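Local coordinates for calcium binding protein (Fasciola hepatica, PDB 5FX0) that probably binds calcium as a whole protein, represented here by its dynein light chain-like domain, which pairs with a second copy in the assembly, at residues F80-L86 / A99-P103; V30-K35 / I88-Y92. One frame throughout, in Å; residues are numbered along the deposited sequence.

Interaction 1 of 2, residues F80-L86 / A99-P103; sequences FSHEPFL and AWRTP
Leu86 O accepts a hydrogen bond from Arg101 N (2.9 Å, N-H...O angle 147°). Trp100 CA also approaches this oxygen, in a CA-H...O contact of 3.2 Å. Arg101 ends strand 95-101 of the antiparallel sheet in the dynein light chain-like domain. Leu86 lies in the loop just before strand 87-92.

Beside this bond the loop meets the strand end through an aromatic cluster of Phe80, Phe85 and Trp100. Phe80 CD2 meets Trp100 CD1 at 3.6 Å, with the planes inclined at 36°. The Phe85 ring runs alongside Trp100, and its edge atom CE2 touches Trp100 CB at 3.6 Å. Phe80 CD2 also sits over the centre of the Phe85 ring, so the two loop rings pack on each other as well as on the tryptophan. The CG of Trp100 lies between its backbone N and carbonyl carbon (chi1 70°), which brings the CD1 and NE1 edge of the indole to Phe80.

Trp100 and Phe80 both pack on Gln68 of the second subunit, so this side of the cluster takes part in the contact between subunits. The Ser81 OG accepts from Glu83 N, an ST turn that shapes the loop.

Away from the cluster, Leu86 runs beside Arg101. The guanidinium is hydrogen-bonded through NH2 to Tyr63 O. Leu86 CD1 rests over one face of that guanidinium, offset toward its rim, 3.5 Å from Arg101 NH1.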
loop_
_atom_site.group_PDB
_atom_site.type_symbol
_atom_site.label_atom_id
_atom_site.label_comp_id
_atom_site.label_asym_id
_atom_site.label_seq_id
_atom_site.Cartn_x
_atom_site.Cartn_y
_atom_site.Cartn_z
ATOM N N PHE A 80 -5.504 -7.913 -0.386
ATOM C CA PHE A 80 -4.843 -8.835 0.547
ATOM C C PHE A 80 -5.627 -10.151 0.650
ATOM O O PHE A 80 -5.051 -11.228 0.495
ATOM C CB PHE A 80 -4.690 -8.180 1.932
ATOM C CG PHE A 80 -4.488 -9.163 3.079
ATOM C CD1 PHE A 80 -3.592 -10.237 2.984
ATOM C CD2 PHE A 80 -5.184 -8.995 4.271
ATOM C CE1 PHE A 80 -3.421 -11.121 4.042
ATOM C CE2 PHE A 80 -5.011 -9.874 5.333
ATOM C CZ PHE A 80 -4.131 -10.936 5.218
ATOM N N SER A 81 -6.925 -10.065 0.946
ATOM C CA SER A 81 -7.732 -11.252 1.235
ATOM C C SER A 81 -9.213 -11.085 0.888
ATOM O O SER A 81 -9.778 -9.991 0.998
ATOM C CB SER A 81 -7.603 -11.617 2.718
ATOM O OG SER A 81 -8.013 -12.950 2.947
ATOM N N HIS A 82 -9.813 -12.196 0.460
ATOM C CA HIS A 82 -11.262 -12.340 0.372
ATOM C C HIS A 82 -11.828 -12.590 1.767
ATOM O O HIS A 82 -12.985 -12.274 2.033
ATOM C CB HIS A 82 -11.638 -13.510 -0.543
ATOM C CG HIS A 82 -11.114 -13.383 -1.940
ATOM N ND1 HIS A 82 -11.510 -12.378 -2.798
ATOM C CD2 HIS A 82 -10.226 -14.139 -2.629
ATOM C CE1 HIS A 82 -10.886 -12.518 -3.952
ATOM N NE2 HIS A 82 -10.100 -13.578 -3.876
ATOM N N GLU A 83 -11.002 -13.151 2.653
ATOM C CA GLU A 83 -11.396 -13.416 4.040
ATOM C C GLU A 83 -11.635 -12.107 4.806
ATOM O O GLU A 83 -11.127 -11.047 4.413
ATOM C CB GLU A 83 -10.315 -14.216 4.798
ATOM C CG GLU A 83 -9.864 -15.532 4.171
ATOM C CD GLU A 83 -10.966 -16.570 4.130
ATOM O OE1 GLU A 83 -11.537 -16.879 5.197
ATOM O OE2 GLU A 83 -11.258 -17.085 3.031
ATOM N N PRO A 84 -12.406 -12.173 5.905
ATOM C CA PRO A 84 -12.398 -11.022 6.811
ATOM C C PRO A 84 -10.997 -10.773 7.389
ATOM O O PRO A 84 -10.294 -11.718 7.732
ATOM C CB PRO A 84 -13.384 -11.425 7.925
ATOM C CG PRO A 84 -13.570 -12.901 7.788
ATOM C CD PRO A 84 -13.349 -13.222 6.339
ATOM N N PHE A 85 -10.588 -9.510 7.432
ATOM C CA PHE A 85 -9.427 -9.080 8.223
ATOM C C PHE A 85 -9.681 -7.669 8.695
ATOM O O PHE A 85 -10.450 -6.927 8.069
ATOM C CB PHE A 85 -8.123 -9.149 7.410
ATOM C CG PHE A 85 -8.139 -8.312 6.149
ATOM C CD1 PHE A 85 -8.718 -8.797 4.988
ATOM C CD2 PHE A 85 -7.568 -7.044 6.125
ATOM C CE1 PHE A 85 -8.727 -8.032 3.818
ATOM C CE2 PHE A 85 -7.570 -6.272 4.962
ATOM C CZ PHE A 85 -8.148 -6.767 3.805
ATOM N N LEU A 86 -9.046 -7.296 9.797
ATOM C CA LEU A 86 -9.110 -5.918 10.274
ATOM C C LEU A 86 -8.321 -5.022 9.326
ATOM O O LEU A 86 -7.156 -5.293 9.021
ATOM C CB LEU A 86 -8.536 -5.778 11.668
ATOM C CG LEU A 86 -9.236 -6.552 12.772
ATOM C CD1 LEU A 86 -8.472 -6.341 14.071
ATOM C CD2 LEU A 86 -10.682 -6.104 12.916
ATOM N N ALA A 99 -3.999 0.696 6.687
ATOM C CA ALA A 99 -3.452 -0.219 7.703
ATOM C C ALA A 99 -4.332 -1.443 7.772
ATOM O O ALA A 99 -5.542 -1.333 7.770
ATOM C CB ALA A 99 -3.363 0.465 9.075
ATOM N N TRP A 100 -3.727 -2.606 7.822
ATOM C CA TRP A 100 -4.481 -3.829 7.940
ATOM C C TRP A 100 -3.642 -4.939 8.537
ATOM O O TRP A 100 -2.415 -4.861 8.608
ATOM C CB TRP A 100 -5.035 -4.229 6.584
ATOM C CG TRP A 100 -4.004 -4.684 5.646
ATOM C CD1 TRP A 100 -3.632 -5.963 5.417
ATOM C CD2 TRP A 100 -3.202 -3.873 4.792
ATOM N NE1 TRP A 100 -2.647 -6.012 4.484
ATOM C CE2 TRP A 100 -2.360 -4.739 4.075
ATOM C CE3 TRP A 100 -3.118 -2.507 4.555
ATOM C CZ2 TRP A 100 -1.429 -4.278 3.132
ATOM C CZ3 TRP A 100 -2.196 -2.043 3.619
ATOM C CH2 TRP A 100 -1.367 -2.924 2.920
ATOM N N ARG A 101 -4.318 -5.973 8.985
ATOM C CA ARG A 101 -3.696 -6.999 9.767
ATOM C C ARG A 101 -3.745 -8.294 8.998
ATOM O O ARG A 101 -4.724 -8.574 8.312
ATOM C CB ARG A 101 -4.414 -7.138 11.093
ATOM C CG ARG A 101 -3.572 -7.863 12.132
ATOM C CD ARG A 101 -4.327 -8.956 12.867
ATOM N NE ARG A 101 -4.623 -8.545 14.233
ATOM C CZ ARG A 101 -5.757 -8.782 14.890
ATOM N NH1 ARG A 101 -6.792 -9.420 14.324
ATOM N NH2 ARG A 101 -5.858 -8.354 16.144
ATOM N N THR A 102 -2.680 -9.073 9.113
ATOM C CA THR A 102 -2.553 -10.353 8.414
ATOM C C THR A 102 -2.257 -11.465 9.444
ATOM O O THR A 102 -1.583 -11.194 10.452
ATOM C CB THR A 102 -1.464 -10.245 7.309
ATOM O OG1 THR A 102 -1.367 -11.476 6.582
ATOM C CG2 THR A 102 -0.078 -9.861 7.885
ATOM N N PRO A 103 -2.767 -12.708 9.212
ATOM C CA PRO A 103 -2.531 -13.798 10.192
ATOM C C PRO A 103 -1.056 -14.174 10.348
ATOM O O PRO A 103 -0.709 -14.868 11.294
ATOM C CB PRO A 103 -3.325 -14.980 9.608
ATOM C CG PRO A 103 -3.420 -14.692 8.150
ATOM C CD PRO A 103 -3.557 -13.198 8.059
#

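Interaction 2 of 2, residues V30-K35 / I88-Y92; sequences VTEKFK and IQFRY
Thr31 sets its methyl squarely on the Phe90 ring. CG2 is 3.8 Å from the ring centroid and only 5° off the normal, a CH-pi contact. This is the centre of a helix-on-sheet contact in the dynein light chain-like fold. Helix 24-40 packs on strand 87-92, running roughly the same way, with the axes of the two segments 10.1 Å apart and crossing at -36°.

The packing is tight around Phe90. Its edge is directed at the face of Phe34, with centroids 5.2 Å apart and planes at 90°, a T-shaped pair. Phe34 CB meets the edge of the Phe90 ring at CZ (3.6 Å). Phe34 CG is anti to the backbone N, and the ring reaches the sheet. There its own edge atom CE2 touches Tyr92 CB at 3.9 Å. At the start of the helix segment, Val30 CG1 and Ile88 CG2 meet tip to tip at 4.0 Å. Val30 also packs on Met55 and Tyr63 of helix 48-63, and Phe34 on Val51, so the second helix helps to enclose this part.

The looser side is at Lys35, which is partly exposed. Its aliphatic chain crosses Tyr92 at about a right angle, with CG 3.6 Å from Tyr92 OH. This is contact through carbon, not a polar bond. The Tyr92 ring has a cation-pi partner in Lys13.

No hydrogen bond joins the two segments. Thr31 OG1 turns back to its own helix, where Gln27 O is its stronger partner and Val28 O a second one. With the hydroxyl occupied, the threonine offers Phe90 its methyl. What joins the two segments is mainly apolar and aromatic packing, which implies hydrophobic burial rather than directed polar bonds.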
loop_
_atom_site.group_PDB
_atom_site.type_symbol
_atom_site.label_atom_id
_atom_site.label_comp_id
_atom_site.label_asym_id
_atom_site.label_seq_id
_atom_site.Cartn_x
_atom_site.Cartn_y
_atom_site.Cartn_z
ATOM N N VAL A 30 -7.145 4.525 16.461
ATOM C CA VAL A 30 -6.216 4.481 15.347
ATOM C C VAL A 30 -6.101 5.846 14.667
ATOM O O VAL A 30 -4.983 6.305 14.388
ATOM C CB VAL A 30 -6.633 3.409 14.325
ATOM C CG1 VAL A 30 -5.826 3.499 13.043
ATOM C CG2 VAL A 30 -6.472 2.024 14.932
ATOM N N THR A 31 -7.233 6.503 14.400
ATOM C CA THR A 31 -7.187 7.809 13.733
ATOM C C THR A 31 -6.610 8.928 14.632
ATOM O O THR A 31 -5.825 9.721 14.156
ATOM C CB THR A 31 -8.543 8.223 13.150
ATOM O OG1 THR A 31 -9.515 8.224 14.176
ATOM C CG2 THR A 31 -8.989 7.280 12.043
ATOM N N GLU A 32 -6.935 8.959 15.922
ATOM C CA GLU A 32 -6.326 9.963 16.834
ATOM C C GLU A 32 -4.802 9.788 16.942
ATOM O O GLU A 32 -4.052 10.765 16.893
ATOM C CB GLU A 32 -6.936 9.927 18.234
ATOM C CG GLU A 32 -8.449 10.141 18.321
ATOM C CD GLU A 32 -8.940 11.536 17.959
ATOM O OE1 GLU A 32 -8.130 12.445 17.649
ATOM O OE2 GLU A 32 -10.182 11.718 17.994
ATOM N N LYS A 33 -4.358 8.538 17.044
ATOM C CA LYS A 33 -2.930 8.204 16.974
ATOM C C LYS A 33 -2.265 8.709 15.691
ATOM O O LYS A 33 -1.201 9.341 15.745
ATOM C CB LYS A 33 -2.706 6.689 17.121
ATOM C CG LYS A 33 -1.248 6.267 17.205
ATOM C CD LYS A 33 -0.656 6.618 18.555
ATOM C CE LYS A 33 0.866 6.480 18.596
ATOM N NZ LYS A 33 1.448 7.489 19.533
ATOM N N PHE A 34 -2.882 8.457 14.541
ATOM C CA PHE A 34 -2.312 8.966 13.297
ATOM C C PHE A 34 -2.186 10.499 13.306
ATOM O O PHE A 34 -1.181 11.045 12.852
ATOM C CB PHE A 34 -3.133 8.538 12.101
ATOM C CG PHE A 34 -2.479 8.828 10.787
ATOM C CD1 PHE A 34 -1.496 8.000 10.303
ATOM C CD2 PHE A 34 -2.834 9.932 10.047
ATOM C CE1 PHE A 34 -0.887 8.244 9.085
ATOM C CE2 PHE A 34 -2.241 10.179 8.815
ATOM C CZ PHE A 34 -1.268 9.331 8.334
ATOM N N LYS A 35 -3.234 11.161 13.788
ATOM C CA LYS A 35 -3.288 12.623 13.937
ATOM C C LYS A 35 -2.074 13.137 14.738
ATOM O O LYS A 35 -1.395 14.063 14.319
ATOM C CB LYS A 35 -4.589 13.010 14.648
ATOM C CG LYS A 35 -5.201 14.341 14.280
ATOM C CD LYS A 35 -6.588 14.476 14.923
ATOM C CE LYS A 35 -7.278 15.792 14.586
ATOM N NZ LYS A 35 -6.734 16.933 15.371
ATOM N N ILE A 88 -8.292 -0.586 7.969
ATOM C CA ILE A 88 -8.769 0.778 8.021
ATOM C C ILE A 88 -8.041 1.563 6.933
ATOM O O ILE A 88 -6.851 1.316 6.642
ATOM C CB ILE A 88 -8.619 1.357 9.428
ATOM C CG1 ILE A 88 -9.374 2.663 9.576
ATOM C CG2 ILE A 88 -7.161 1.532 9.844
ATOM C CD1 ILE A 88 -9.523 3.053 11.028
ATOM N N GLN A 89 -8.800 2.436 6.287
ATOM C CA GLN A 89 -8.324 3.332 5.251
ATOM C C GLN A 89 -8.950 4.664 5.555
ATOM O O GLN A 89 -10.151 4.760 5.699
ATOM C CB GLN A 89 -8.773 2.871 3.898
ATOM C CG GLN A 89 -8.339 1.461 3.589
ATOM C CD GLN A 89 -8.996 0.968 2.341
ATOM O OE1 GLN A 89 -9.105 1.688 1.352
ATOM N NE2 GLN A 89 -9.475 -0.252 2.386
ATOM N N PHE A 90 -8.132 5.683 5.696
ATOM C CA PHE A 90 -8.642 7.005 5.974
ATOM C C PHE A 90 -7.718 8.076 5.439
ATOM O O PHE A 90 -6.575 7.811 5.116
ATOM C CB PHE A 90 -8.912 7.171 7.471
ATOM C CG PHE A 90 -7.703 7.055 8.327
ATOM C CD1 PHE A 90 -7.248 5.830 8.717
ATOM C CD2 PHE A 90 -7.027 8.186 8.759
ATOM C CE1 PHE A 90 -6.118 5.706 9.514
ATOM C CE2 PHE A 90 -5.889 8.080 9.554
ATOM C CZ PHE A 90 -5.447 6.836 9.943
ATOM N N ARG A 91 -8.255 9.270 5.321
ATOM C CA ARG A 91 -7.527 10.417 4.820
ATOM C C ARG A 91 -7.362 11.407 5.977
ATOM O O ARG A 91 -8.289 11.654 6.754
ATOM C CB ARG A 91 -8.292 11.032 3.654
ATOM C CG ARG A 91 -7.760 12.369 3.138
ATOM C CD ARG A 91 -8.453 12.837 1.857
ATOM N NE ARG A 91 -8.065 11.986 0.724
ATOM C CZ ARG A 91 -8.754 10.942 0.234
ATOM N NH1 ARG A 91 -9.934 10.577 0.729
ATOM N NH2 ARG A 91 -8.247 10.243 -0.779
ATOM N N TYR A 92 -6.164 11.943 6.102
ATOM C CA TYR A 92 -5.915 13.083 6.968
ATOM C C TYR A 92 -5.151 14.116 6.157
ATOM O O TYR A 92 -3.979 13.948 5.871
ATOM C CB TYR A 92 -5.136 12.670 8.185
ATOM C CG TYR A 92 -4.951 13.805 9.168
ATOM C CD1 TYR A 92 -6.052 14.504 9.680
ATOM C CD2 TYR A 92 -3.684 14.183 9.589
ATOM C CE1 TYR A 92 -5.883 15.541 10.573
ATOM C CE2 TYR A 92 -3.513 15.215 10.486
ATOM C CZ TYR A 92 -4.606 15.889 10.968
ATOM O OH TYR A 92 -4.417 16.902 11.853
#

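How the interactions relate
The centres of interactions 1 and 2 are about 17 Å apart, but both reach one antiparallel sheet. Strands 87-92 and 95-101 are neighbours in it, and Ala99 O lies 2.9 Å from Ile88 N, probably a hydrogen bond. Along the chain the segments come in the order 30-35, 80-86, 88-92, 99-103, so the two contacts interleave. Interaction 2 lies near the centre of the chain and joins helix 24-40 to the sheet. Interaction 1 lies toward the margin, where the loop covers a strand end and meets the second subunit. The sheet thus runs from the buried core of the domain to the part where interaction 1 approaches the second subunit.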